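CrmK (Actinoalloteichus sp. WH1-2216-6, PDB 5I1W) binds FAD covalently at two points and, as an oxygen-dependent FAD-linked oxidoreductase, probably oxidises a hydroxymethyl-bipyridine alcohol. Local coordinates at residues M375-Y380 and L400-M405; H153-V158 and T198-R203; F271-G276 and S364-H369; G62-E67 and M125-G130. All coordinates share one frame; numbering follows the deposited sequence.

From the N terminus the four contacts close in series, none nesting inside or crossing another. Interaction 4 comes first, bringing loop 62-67 against 125-130 around the FAD pyrophosphate. Interaction 2 then pairs strands 152-160 and 196-202 in the five-stranded sheet; it touches interaction 4, since Tyr200 reaches the start of helix 129-134. Interaction 3 closes the longest loop, joining the turn 271-276 to 364-369 at one end of inner strands of the eight-stranded sheet. Interaction 1 pairs two neighbouring strands of that sheet, its centre about 19 Å from that of interaction 3. Interactions 1 and 4 both touch the bipyridine ligand, so its site, probably that of the substrate, lies between the flavin-binding loops and that sheet.

Interaction 1: residues M375-Y380 and L400-M405; sequences MEYIAY and LKTFYM. With 67L (6-(hydroxymethyl)[2,2'-bipyridin]-4-ol), chain F.
Four backbone hydrogen bonds join Glu376 to Phe403 and Ile378 to Lys401, the hydrogen-bonded pairs of two antiparallel strands whose axes run 161° apart; Ile378 N to Lys401 O is shortest, at 2.8 Å.

Aromatic contacts flank this pairing. The Lys401 chain, bent at chi3 (136°), lies over one face of the Tyr380 ring, with CE 3.4 Å from CZ. Lys401 NZ continues over that face, 4.9 Å from the centroid, in a cation-pi contact, and also salt-bridges Asp346. A serine in place of Tyr380 would probably strip Lys401 CD and CE of the ring beneath them and NZ of one of its cation-pi partners. On the other face of the sheet, Met375 CB stands over the Tyr404 ring, 4.2 Å from its centroid, and Met375 SD lies obliquely to it in a Met-aromatic contact.

Apolar contact adds Tyr377 CD2 to Thr402 CG2 at 3.6 Å. Beside Phe403, Glu376 OE1 is 3.5 Å from CD2 and has no polar partner in the model.

Phe403 CZ (3.1 Å from NAL) and Met405 CE (at OAM) border the bipyridine, probably the substrate site; on Phe403's face, Lys401 lies beside FAD-binding Tyr138 and Tyr446, consistent with a berberine bridge enzyme-like fold.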
# COMPACT_ATOMS: atom_id res chain seq x y z
N MET A 375 12.60 10.98 16.22
CA MET A 375 13.88 10.46 15.76
C MET A 375 13.91 8.96 15.94
O MET A 375 13.27 8.43 16.83
CB MET A 375 15.07 11.15 16.38
CG MET A 375 15.22 11.05 17.88
SD MET A 375 16.60 12.11 18.36
CE MET A 375 17.99 11.15 17.71
N GLU A 376 14.67 8.30 15.07
CA GLU A 376 14.71 6.87 14.99
C GLU A 376 16.15 6.37 15.00
O GLU A 376 16.99 6.91 14.32
CB GLU A 376 14.12 6.40 13.67
CG GLU A 376 12.68 6.74 13.36
CD GLU A 376 12.19 5.92 12.14
OE1 GLU A 376 13.02 5.51 11.28
OE2 GLU A 376 10.96 5.65 12.04
N TYR A 377 16.41 5.30 15.72
CA TYR A 377 17.69 4.65 15.63
C TYR A 377 17.55 3.35 14.92
O TYR A 377 16.76 2.52 15.34
CB TYR A 377 18.22 4.37 17.01
CG TYR A 377 18.54 5.59 17.78
CD1 TYR A 377 17.58 6.25 18.52
CD2 TYR A 377 19.80 6.09 17.77
CE1 TYR A 377 17.90 7.40 19.23
CE2 TYR A 377 20.13 7.22 18.48
CZ TYR A 377 19.18 7.85 19.23
OH TYR A 377 19.59 8.95 19.95
N ILE A 378 18.34 3.14 13.88
CA ILE A 378 18.13 2.01 12.99
C ILE A 378 19.39 1.17 12.98
O ILE A 378 20.45 1.62 12.61
CB ILE A 378 17.83 2.51 11.58
CG1 ILE A 378 16.60 3.42 11.58
CG2 ILE A 378 17.58 1.36 10.63
CD1 ILE A 378 16.73 4.58 10.62
N ALA A 379 19.29 -0.07 13.36
CA ALA A 379 20.42 -0.96 13.32
C ALA A 379 20.84 -1.16 11.87
O ALA A 379 20.01 -1.15 10.95
CB ALA A 379 20.04 -2.30 13.93
N TYR A 380 22.15 -1.38 11.71
CA TYR A 380 22.89 -1.31 10.43
C TYR A 380 24.20 -2.08 10.65
O TYR A 380 24.32 -2.86 11.60
CB TYR A 380 23.18 0.16 10.09
CG TYR A 380 23.59 0.51 8.64
CD1 TYR A 380 22.75 0.21 7.55
CD2 TYR A 380 24.78 1.22 8.38
CE1 TYR A 380 23.13 0.56 6.24
CE2 TYR A 380 25.14 1.59 7.09
CZ TYR A 380 24.31 1.25 6.03
OH TYR A 380 24.65 1.64 4.78
N LEU A 400 25.15 2.25 12.73
CA LEU A 400 23.82 2.64 13.10
C LEU A 400 23.48 3.91 12.33
O LEU A 400 24.31 4.79 12.19
CB LEU A 400 23.91 2.82 14.61
CG LEU A 400 22.82 3.10 15.57
CD1 LEU A 400 22.04 4.23 14.92
CD2 LEU A 400 21.99 1.88 15.96
N LYS A 401 22.27 3.99 11.80
CA LYS A 401 21.75 5.17 11.19
C LYS A 401 20.73 5.82 12.10
O LYS A 401 20.10 5.15 12.89
CB LYS A 401 21.08 4.78 9.89
CG LYS A 401 22.08 4.10 8.96
CD LYS A 401 21.47 3.63 7.65
CE LYS A 401 22.35 3.97 6.45
NZ LYS A 401 22.38 5.44 6.28
N THR A 402 20.60 7.13 12.03
CA THR A 402 19.51 7.82 12.71
C THR A 402 18.83 8.74 11.71
O THR A 402 19.45 9.29 10.81
CB THR A 402 19.93 8.67 13.94
OG1 THR A 402 20.52 9.92 13.53
CG2 THR A 402 20.88 7.92 14.86
N PHE A 403 17.55 8.90 11.93
CA PHE A 403 16.65 9.51 11.01
C PHE A 403 15.74 10.45 11.83
O PHE A 403 15.36 10.15 12.97
CB PHE A 403 15.90 8.39 10.33
CG PHE A 403 14.81 8.83 9.44
CD1 PHE A 403 15.09 9.36 8.19
CD2 PHE A 403 13.48 8.66 9.81
CE1 PHE A 403 14.05 9.75 7.35
CE2 PHE A 403 12.45 9.05 8.99
CZ PHE A 403 12.73 9.58 7.76
N TYR A 404 15.52 11.64 11.32
CA TYR A 404 14.65 12.61 12.01
C TYR A 404 13.58 12.96 11.03
O TYR A 404 13.84 13.02 9.79
CB TYR A 404 15.38 13.85 12.34
CG TYR A 404 16.55 13.71 13.25
CD1 TYR A 404 17.71 13.02 12.87
CD2 TYR A 404 16.51 14.31 14.51
CE1 TYR A 404 18.78 12.92 13.72
CE2 TYR A 404 17.58 14.21 15.35
CZ TYR A 404 18.69 13.52 14.96
OH TYR A 404 19.69 13.45 15.86
N MET A 405 12.37 13.13 11.53
CA MET A 405 11.22 13.43 10.67
C MET A 405 10.12 14.15 11.42
O MET A 405 9.81 13.79 12.54
CB MET A 405 10.62 12.20 10.01
CG MET A 405 9.42 12.57 9.14
SD MET A 405 9.00 11.52 7.75
CE MET A 405 8.16 10.15 8.54
CAC 67L F . 10.49 10.13 3.57
CAB 67L F . 10.90 11.05 2.59
CAA 67L F . 12.23 11.12 2.21
CAF 67L F . 13.16 10.28 2.83
NAE 67L F . 12.73 9.35 3.84
CAD 67L F . 11.42 9.30 4.19
CAG 67L F . 11.04 8.37 5.15
NAL 67L F . 11.98 7.49 5.61
CAH 67L F . 9.74 8.34 5.64
CAI 67L F . 9.44 7.39 6.60
OAM 67L F . 8.18 7.41 7.05
CAJ 67L F . 10.41 6.48 7.07
CAK 67L F . 11.71 6.55 6.54
CAN 67L F . 12.74 5.68 6.95
OAO 67L F . 13.36 5.06 5.79

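Interaction 2: residues H153-V158 and T198-R203; sequences HAVEVV and TRYWLR
His153 and Ala154 both face Trp201 across an antiparallel strand pair, a classic beta bulge in the five-stranded sheet. Trp201 O accepts His153 N at 2.9 Å and, more weakly, Ala154 N at 3.4 Å. Trp201 N returns a bond to Ala154 O. Further along, Glu156 N donates to Arg199 O, but Glu156 O accepts Thr198 N rather than Arg199 N, so the pairing is not regular there either.

The first shell of side chains centres on Glu156. With CG anti to the backbone N (chi1 -177°) its chain runs out beside Arg199, and OE1 accepts from two donors. Thr198 OG1 comes to it on the anti lone pair at a short 2.5 Å, while Arg199 NE forms a salt bridge at 3.2 Å from above the carboxylate plane. That oxygen nevertheless lies in the guanidinium plane, at its edge, and the N-H points almost straight at it (177°). On the same face, Ala154 CB packs against Trp201 CE3 at 3.6 Å, and Arg199 CG covers one face of the indole. Val155 CG2 meets Tyr200 CD1 at 4.0 Å on the other face.

Further out, Glu97 and Glu99 on the adjoining strand 95-99 bind Arg199 NH1, and Thr40 OG1 joins both Glu156 OE1 and Arg199 NH2. The indole is held by a hydrogen bond from Trp201 NE1 to Asp90 OD2.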
# COMPACT_ATOMS: atom_id res chain seq x y z
N HIS A 153 24.27 -5.56 -10.94
CA HIS A 153 25.06 -6.20 -11.95
C HIS A 153 25.27 -5.23 -13.11
O HIS A 153 26.36 -5.16 -13.67
CB HIS A 153 24.31 -7.45 -12.35
CG HIS A 153 24.90 -8.19 -13.49
ND1 HIS A 153 25.93 -9.09 -13.34
CD2 HIS A 153 24.56 -8.23 -14.81
CE1 HIS A 153 26.21 -9.64 -14.51
NE2 HIS A 153 25.39 -9.13 -15.42
N ALA A 154 24.23 -4.45 -13.44
CA ALA A 154 24.23 -3.58 -14.57
C ALA A 154 23.17 -2.50 -14.42
O ALA A 154 22.21 -2.66 -13.69
CB ALA A 154 24.03 -4.36 -15.86
N VAL A 155 23.36 -1.39 -15.13
CA VAL A 155 22.36 -0.35 -15.18
C VAL A 155 22.31 0.16 -16.63
O VAL A 155 23.31 0.12 -17.29
CB VAL A 155 22.68 0.71 -14.11
CG1 VAL A 155 24.04 1.36 -14.34
CG2 VAL A 155 21.62 1.76 -14.04
N GLU A 156 21.12 0.54 -17.13
CA GLU A 156 20.95 1.17 -18.42
C GLU A 156 20.56 2.61 -18.16
O GLU A 156 19.61 2.85 -17.42
CB GLU A 156 19.87 0.49 -19.23
CG GLU A 156 19.68 1.06 -20.62
CD GLU A 156 18.46 0.47 -21.33
OE1 GLU A 156 17.32 0.96 -21.10
OE2 GLU A 156 18.65 -0.51 -22.13
N VAL A 157 21.28 3.55 -18.77
CA VAL A 157 21.23 4.94 -18.45
C VAL A 157 21.16 5.75 -19.74
O VAL A 157 21.94 5.51 -20.68
CB VAL A 157 22.49 5.39 -17.72
CG1 VAL A 157 22.28 6.76 -17.15
CG2 VAL A 157 22.83 4.44 -16.60
N VAL A 158 20.22 6.71 -19.79
CA VAL A 158 20.18 7.65 -20.87
C VAL A 158 21.08 8.86 -20.53
O VAL A 158 20.80 9.58 -19.58
CB VAL A 158 18.73 8.08 -21.22
CG1 VAL A 158 18.71 9.23 -22.22
CG2 VAL A 158 17.92 6.94 -21.76
N THR A 198 16.98 3.82 -16.74
CA THR A 198 15.78 3.21 -17.26
C THR A 198 15.52 1.82 -16.67
O THR A 198 14.36 1.41 -16.50
CB THR A 198 15.84 3.15 -18.79
OG1 THR A 198 17.10 2.60 -19.17
CG2 THR A 198 15.72 4.56 -19.33
N ARG A 199 16.59 1.10 -16.35
CA ARG A 199 16.47 -0.15 -15.70
C ARG A 199 17.77 -0.57 -15.04
O ARG A 199 18.83 -0.06 -15.35
CB ARG A 199 16.03 -1.20 -16.66
CG ARG A 199 17.07 -1.64 -17.66
CD ARG A 199 16.38 -2.30 -18.88
NE ARG A 199 15.64 -1.33 -19.67
CZ ARG A 199 14.32 -1.34 -19.88
NH1 ARG A 199 13.56 -2.31 -19.38
NH2 ARG A 199 13.76 -0.37 -20.60
N TYR A 200 17.64 -1.43 -14.05
CA TYR A 200 18.74 -1.97 -13.33
C TYR A 200 18.64 -3.47 -13.50
O TYR A 200 17.56 -3.99 -13.67
CB TYR A 200 18.52 -1.77 -11.83
CG TYR A 200 18.50 -0.40 -11.28
CD1 TYR A 200 19.67 0.21 -10.91
CD2 TYR A 200 17.32 0.27 -11.05
CE1 TYR A 200 19.69 1.48 -10.35
CE2 TYR A 200 17.31 1.54 -10.49
CZ TYR A 200 18.50 2.13 -10.13
OH TYR A 200 18.54 3.36 -9.54
N TRP A 201 19.74 -4.17 -13.33
CA TRP A 201 19.80 -5.59 -13.35
C TRP A 201 20.44 -5.96 -12.04
O TRP A 201 21.48 -5.41 -11.73
CB TRP A 201 20.69 -6.08 -14.48
CG TRP A 201 20.00 -6.10 -15.80
CD1 TRP A 201 19.22 -7.08 -16.25
CD2 TRP A 201 20.02 -5.10 -16.84
NE1 TRP A 201 18.74 -6.78 -17.48
CE2 TRP A 201 19.23 -5.57 -17.88
CE3 TRP A 201 20.65 -3.87 -16.99
CZ2 TRP A 201 19.04 -4.86 -19.07
CZ3 TRP A 201 20.48 -3.18 -18.17
CH2 TRP A 201 19.69 -3.67 -19.20
N LEU A 202 19.87 -6.94 -11.34
CA LEU A 202 20.30 -7.34 -10.01
C LEU A 202 20.66 -8.80 -9.96
O LEU A 202 19.91 -9.64 -10.44
CB LEU A 202 19.18 -7.13 -9.01
CG LEU A 202 18.66 -5.70 -9.03
CD1 LEU A 202 17.33 -5.55 -8.31
CD2 LEU A 202 19.67 -4.78 -8.42
N ARG A 203 21.77 -9.09 -9.30
CA ARG A 203 22.29 -10.42 -9.24
C ARG A 203 23.36 -10.48 -8.20
O ARG A 203 24.13 -9.54 -8.10
CB ARG A 203 22.92 -10.70 -10.56
CG ARG A 203 23.61 -12.00 -10.64
CD ARG A 203 24.23 -12.03 -12.02
NE ARG A 203 24.26 -13.40 -12.38
CZ ARG A 203 25.27 -14.20 -12.13
NH1 ARG A 203 26.37 -13.72 -11.54
NH2 ARG A 203 25.17 -15.48 -12.47

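Interaction 3: residues F271-G276 and S364-H369; sequences FHRSAG and SRADYH
The imidazole of His272 is enclosed on both faces: Arg273 CB stands 4.2 Å above one, and Tyr368 CD2 lies over the opposite one, 3.7 Å from His272 CD2. Tyr368 presents its edge, the two planes standing at 87° with centroids 5.2 Å apart, so the pair is T-shaped. At the imidazole edge lie Ser274 CB and Arg365 O. His272 NE2 donates to that carbonyl oxygen at 2.8 Å. The N-H is well off straight (132°), yet the nitrogen meets a lone pair in the carbonyl plane, with the oxygen tilted out of the imidazole plane.

Because CG is anti to the backbone N (chi1 173°), the ring extends from its own turn to the second loop. This turn, with its short 3-10 segment 273-275, joins the antiparallel strands 265-271 and 277-285, while 364-369 leads from helix 353-364 toward strand 373-379, the sheet neighbour of 265-271.

The other nitrogen, His272 ND1, is hydrogen-bonded to Ser274 OG at 2.9 Å, which with the NE2 bond fixes the ring's rotation. A leucine at His272 would probably leave Arg365 O without this donor and Ser274 OG without its imidazole mate.

Ser274 OG also receives Cys370 N. Tyr368 is stacked on Trp420, and its hydroxyl is bonded to His417. More superficially, Ser274 CB touches His369 CD2 at 3.5 Å.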
# COMPACT_ATOMS: atom_id res chain seq x y z
N PHE A 271 9.32 8.85 19.22
CA PHE A 271 8.37 9.92 18.89
C PHE A 271 8.32 11.00 19.94
O PHE A 271 8.65 10.78 21.12
CB PHE A 271 6.94 9.44 18.79
CG PHE A 271 6.71 8.39 17.78
CD1 PHE A 271 6.42 8.73 16.48
CD2 PHE A 271 6.79 7.06 18.13
CE1 PHE A 271 6.22 7.76 15.52
CE2 PHE A 271 6.58 6.09 17.20
CZ PHE A 271 6.30 6.44 15.89
N HIS A 272 7.94 12.17 19.49
CA HIS A 272 7.72 13.26 20.38
C HIS A 272 6.61 12.77 21.29
O HIS A 272 5.87 11.90 20.92
CB HIS A 272 7.28 14.49 19.61
CG HIS A 272 6.88 15.63 20.50
ND1 HIS A 272 5.59 15.82 20.92
CD2 HIS A 272 7.60 16.61 21.06
CE1 HIS A 272 5.53 16.87 21.71
NE2 HIS A 272 6.74 17.37 21.81
N ARG A 273 6.54 13.34 22.48
CA ARG A 273 5.60 12.96 23.53
C ARG A 273 4.11 12.98 23.15
O ARG A 273 3.34 12.12 23.58
CB ARG A 273 5.85 13.84 24.75
CG ARG A 273 4.94 13.59 25.94
CD ARG A 273 5.53 14.29 27.16
NE ARG A 273 4.65 14.13 28.31
CZ ARG A 273 3.62 14.93 28.60
NH1 ARG A 273 3.33 15.99 27.83
NH2 ARG A 273 2.89 14.69 29.68
N SER A 274 3.72 13.92 22.29
CA SER A 274 2.35 13.95 21.71
C SER A 274 1.89 12.67 21.08
O SER A 274 0.70 12.48 21.00
CB SER A 274 2.18 15.08 20.70
OG SER A 274 3.10 14.97 19.59
N ALA A 275 2.79 11.77 20.67
CA ALA A 275 2.39 10.47 20.12
C ALA A 275 1.98 9.40 21.15
O ALA A 275 1.30 8.42 20.80
CB ALA A 275 3.53 9.93 19.24
N GLY A 276 2.39 9.54 22.43
CA GLY A 276 1.90 8.65 23.47
C GLY A 276 2.87 7.53 23.81
O GLY A 276 2.85 7.03 24.94
N SER A 364 10.14 15.81 24.68
CA SER A 364 9.05 15.99 25.67
C SER A 364 8.40 17.36 25.71
O SER A 364 7.40 17.52 26.39
CB SER A 364 9.59 15.74 27.06
OG SER A 364 10.65 16.63 27.33
N ARG A 365 9.00 18.35 25.07
CA ARG A 365 8.42 19.67 25.01
C ARG A 365 6.90 19.52 25.02
O ARG A 365 6.31 18.91 24.12
CB ARG A 365 8.87 20.39 23.73
CG ARG A 365 9.78 21.60 23.97
CD ARG A 365 10.70 21.94 22.80
NE ARG A 365 10.01 22.44 21.61
CZ ARG A 365 10.60 23.04 20.57
NH1 ARG A 365 11.92 23.23 20.53
NH2 ARG A 365 9.86 23.46 19.54
N ALA A 366 6.25 20.07 26.04
CA ALA A 366 4.78 20.11 26.02
C ALA A 366 4.25 21.32 25.21
O ALA A 366 3.04 21.42 24.98
CB ALA A 366 4.23 20.10 27.45
N ASP A 367 5.13 22.21 24.75
CA ASP A 367 4.69 23.37 23.94
C ASP A 367 4.48 23.03 22.44
O ASP A 367 4.13 23.89 21.65
CB ASP A 367 5.66 24.58 24.13
CG ASP A 367 6.97 24.50 23.28
OD1 ASP A 367 6.92 24.73 22.04
OD2 ASP A 367 8.06 24.25 23.85
N TYR A 368 4.70 21.78 22.05
CA TYR A 368 4.67 21.38 20.65
C TYR A 368 3.73 20.21 20.61
O TYR A 368 3.65 19.46 21.56
CB TYR A 368 6.08 21.01 20.23
CG TYR A 368 6.28 20.51 18.82
CD1 TYR A 368 6.10 21.35 17.73
CD2 TYR A 368 6.68 19.20 18.58
CE1 TYR A 368 6.32 20.89 16.43
CE2 TYR A 368 6.90 18.74 17.28
CZ TYR A 368 6.71 19.59 16.21
OH TYR A 368 6.92 19.11 14.91
N HIS A 369 2.96 20.09 19.54
CA HIS A 369 2.12 18.92 19.36
C HIS A 369 2.29 18.38 17.92
O HIS A 369 1.95 19.02 16.96
CB HIS A 369 0.65 19.22 19.68
CG HIS A 369 -0.26 18.04 19.47
ND1 HIS A 369 -0.85 17.77 18.25
CD2 HIS A 369 -0.64 17.04 20.29
CE1 HIS A 369 -1.57 16.66 18.34
NE2 HIS A 369 -1.46 16.20 19.57

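Interaction 4: residues G62-E67 and M125-G130; sequences GGHCGE and MGVGAG. With FAD (flavin-adenine dinucleotide), chain E; 67L (6-(hydroxymethyl)[2,2'-bipyridin]-4-ol), chain F.
His64 meets Val127 and Gly126 across this contact while its ring is bonded to the flavin, and its atoms divide between the two sides. CB lies 3.5 Å from FAD O1P, at the pyrophosphate. CG is beneath the valine, with Val127 CG2 3.7 Å away; that methyl stands over one face of the imidazole, 14° off the ring normal, in a CH-pi contact. ND1 carries the covalent link to FAD C8M, modelled at 1.7 Å, and the methyl carbon lies near the ring plane. Past this bond, CE1 approaches the neighbouring flavin methyl C7M. On the other side of the ring CD2 comes edge-on to Gly126 O at 3.3 Å, and NE2 lies against Gly126 C.

Val127 CG2 also touches FAD C9 at 3.5 Å, so the one methyl packs against both partners of the covalent bond and probably helps to fix how they are turned.

Backbone amides grip the phosphates. Gly62 N donates to O2P almost straight (173°), Cys65 N to O1A at 2.8 Å, and Gly128 N to O1P at 3.0 Å. Gly128 is the N-cap of helix 129-134, whose dipole may help to balance the phosphate charge. Glycines permit the approach: a CB on Gly62 would fall 2.3 Å from Gly128 N.

With Cys124 supplying the second covalent link, this is the bicovalent FAD site of a PCMH-type flavoprotein, as in berberine bridge enzyme-like oxidases.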
# COMPACT_ATOMS: atom_id res chain seq x y z
N GLY A 62 9.57 7.14 -8.08
CA GLY A 62 8.54 6.93 -7.05
C GLY A 62 8.01 8.19 -6.40
O GLY A 62 7.11 8.12 -5.62
N GLY A 63 8.60 9.34 -6.63
CA GLY A 63 8.10 10.54 -5.97
C GLY A 63 8.48 10.67 -4.48
O GLY A 63 7.96 11.55 -3.82
N HIS A 64 9.43 9.88 -3.98
CA HIS A 64 9.81 9.97 -2.54
C HIS A 64 10.90 10.93 -2.10
O HIS A 64 11.28 10.93 -0.91
CB HIS A 64 10.11 8.58 -1.98
CG HIS A 64 8.89 7.88 -1.53
ND1 HIS A 64 8.38 8.01 -0.26
CD2 HIS A 64 7.99 7.15 -2.22
CE1 HIS A 64 7.24 7.36 -0.17
NE2 HIS A 64 6.99 6.81 -1.35
N CYS A 65 11.39 11.77 -3.02
CA CYS A 65 12.45 12.70 -2.64
C CYS A 65 12.06 13.48 -1.39
O CYS A 65 10.96 14.04 -1.29
CB CYS A 65 12.72 13.68 -3.72
SG CYS A 65 14.28 14.53 -3.47
N GLY A 66 13.00 13.56 -0.47
CA GLY A 66 12.83 14.34 0.76
C GLY A 66 12.85 15.84 0.45
O GLY A 66 12.28 16.61 1.21
N GLU A 67 13.47 16.24 -0.67
CA GLU A 67 13.56 17.68 -1.01
C GLU A 67 12.91 18.00 -2.36
O GLU A 67 12.26 17.17 -2.96
CB GLU A 67 15.04 18.13 -1.01
CG GLU A 67 15.71 18.13 0.37
CD GLU A 67 15.28 19.30 1.33
OE1 GLU A 67 15.93 19.42 2.45
OE2 GLU A 67 14.30 20.06 1.02
N MET A 125 6.93 1.32 0.92
CA MET A 125 6.29 0.57 -0.20
C MET A 125 6.24 1.21 -1.58
O MET A 125 6.33 0.50 -2.61
CB MET A 125 4.83 0.25 0.18
CG MET A 125 4.74 -0.84 1.23
SD MET A 125 5.53 -2.37 0.65
CE MET A 125 4.22 -2.91 -0.46
N GLY A 126 6.00 2.52 -1.58
CA GLY A 126 5.87 3.32 -2.81
C GLY A 126 7.17 3.96 -3.29
O GLY A 126 7.16 4.74 -4.24
N VAL A 127 8.29 3.61 -2.65
CA VAL A 127 9.58 4.06 -3.01
C VAL A 127 10.00 3.47 -4.39
O VAL A 127 9.84 2.28 -4.63
CB VAL A 127 10.59 3.70 -1.90
CG1 VAL A 127 12.00 3.81 -2.39
CG2 VAL A 127 10.39 4.61 -0.70
N GLY A 128 10.54 4.30 -5.28
CA GLY A 128 10.79 3.90 -6.66
C GLY A 128 12.21 3.37 -6.74
O GLY A 128 13.05 3.79 -5.96
N ALA A 129 12.49 2.48 -7.68
CA ALA A 129 13.81 1.91 -7.76
C ALA A 129 14.77 3.00 -8.23
O ALA A 129 15.94 3.06 -7.80
CB ALA A 129 13.84 0.74 -8.72
N GLY A 130 14.27 3.87 -9.09
CA GLY A 130 15.09 4.94 -9.63
C GLY A 130 15.96 5.63 -8.62
O GLY A 130 17.19 5.56 -8.71
PA FAD E . 12.00 10.41 -6.67
O1A FAD E . 11.53 11.56 -5.82
O2A FAD E . 11.17 10.21 -7.91
O5B FAD E . 13.52 10.63 -7.02
C5B FAD E . 14.58 10.83 -6.06
C4B FAD E . 15.77 11.45 -6.79
O4B FAD E . 16.26 10.47 -7.76
C3B FAD E . 15.37 12.69 -7.58
O3B FAD E . 16.45 13.58 -7.66
C2B FAD E . 15.11 12.12 -8.97
O2B FAD E . 15.32 13.04 -10.01
C1B FAD E . 16.08 10.98 -9.06
N9A FAD E . 15.53 9.89 -9.86
C8A FAD E . 14.39 9.20 -9.70
N7A FAD E . 14.26 8.35 -10.74
C5A FAD E . 15.37 8.45 -11.49
C6A FAD E . 15.91 7.78 -12.69
N6A FAD E . 15.19 6.83 -13.24
N1A FAD E . 17.08 8.15 -13.19
C2A FAD E . 17.76 9.14 -12.61
N3A FAD E . 17.33 9.78 -11.51
C4A FAD E . 16.18 9.45 -10.94
N1 FAD E . 15.60 4.71 1.75
C2 FAD E . 16.28 3.60 2.16
O2 FAD E . 17.44 3.41 1.75
N3 FAD E . 15.73 2.71 3.00
C4 FAD E . 14.49 2.86 3.47
O4 FAD E . 13.98 2.02 4.23
C4X FAD E . 13.70 4.02 3.07
N5 FAD E . 12.43 4.24 3.51
C5X FAD E . 11.68 5.22 2.94
C6 FAD E . 10.31 5.32 3.23
C7 FAD E . 9.48 6.30 2.67
C7M FAD E . 7.97 6.38 3.01
C8 FAD E . 10.16 7.25 1.74
C8M FAD E . 9.36 8.34 1.12
C9 FAD E . 11.51 7.19 1.46
C9A FAD E . 12.31 6.21 2.04
N10 FAD E . 13.67 6.08 1.75
C10 FAD E . 14.35 4.95 2.16
C1' FAD E . 14.42 7.10 1.05
C2' FAD E . 14.39 6.77 -0.44
O2' FAD E . 15.37 5.75 -0.72
C3' FAD E . 14.62 8.02 -1.27
O3' FAD E . 13.52 8.89 -1.01
C4' FAD E . 14.73 7.75 -2.78
O4' FAD E . 15.58 8.78 -3.32
C5' FAD E . 13.35 7.73 -3.44
O5' FAD E . 13.46 7.24 -4.78
P FAD E . 12.23 7.62 -5.72
O1P FAD E . 11.00 7.22 -5.03
O2P FAD E . 12.49 7.16 -7.13
O3P FAD E . 11.98 9.20 -5.62
CAC 67L F . 10.49 10.13 3.57
CAB 67L F . 10.90 11.05 2.59
CAA 67L F . 12.23 11.12 2.21
CAF 67L F . 13.16 10.28 2.83
NAE 67L F . 12.73 9.35 3.84
CAD 67L F . 11.42 9.30 4.19
CAG 67L F . 11.04 8.37 5.15
NAL 67L F . 11.98 7.49 5.61
CAH 67L F . 9.74 8.34 5.64
CAI 67L F . 9.44 7.39 6.60
OAM 67L F . 8.18 7.41 7.05
CAJ 67L F . 10.41 6.48 7.07
CAK 67L F . 11.71 6.55 6.54
CAN 67L F . 12.74 5.68 6.95
OAO 67L F . 13.36 5.06 5.79
O HOH W 1 5.27 5.80 -5.34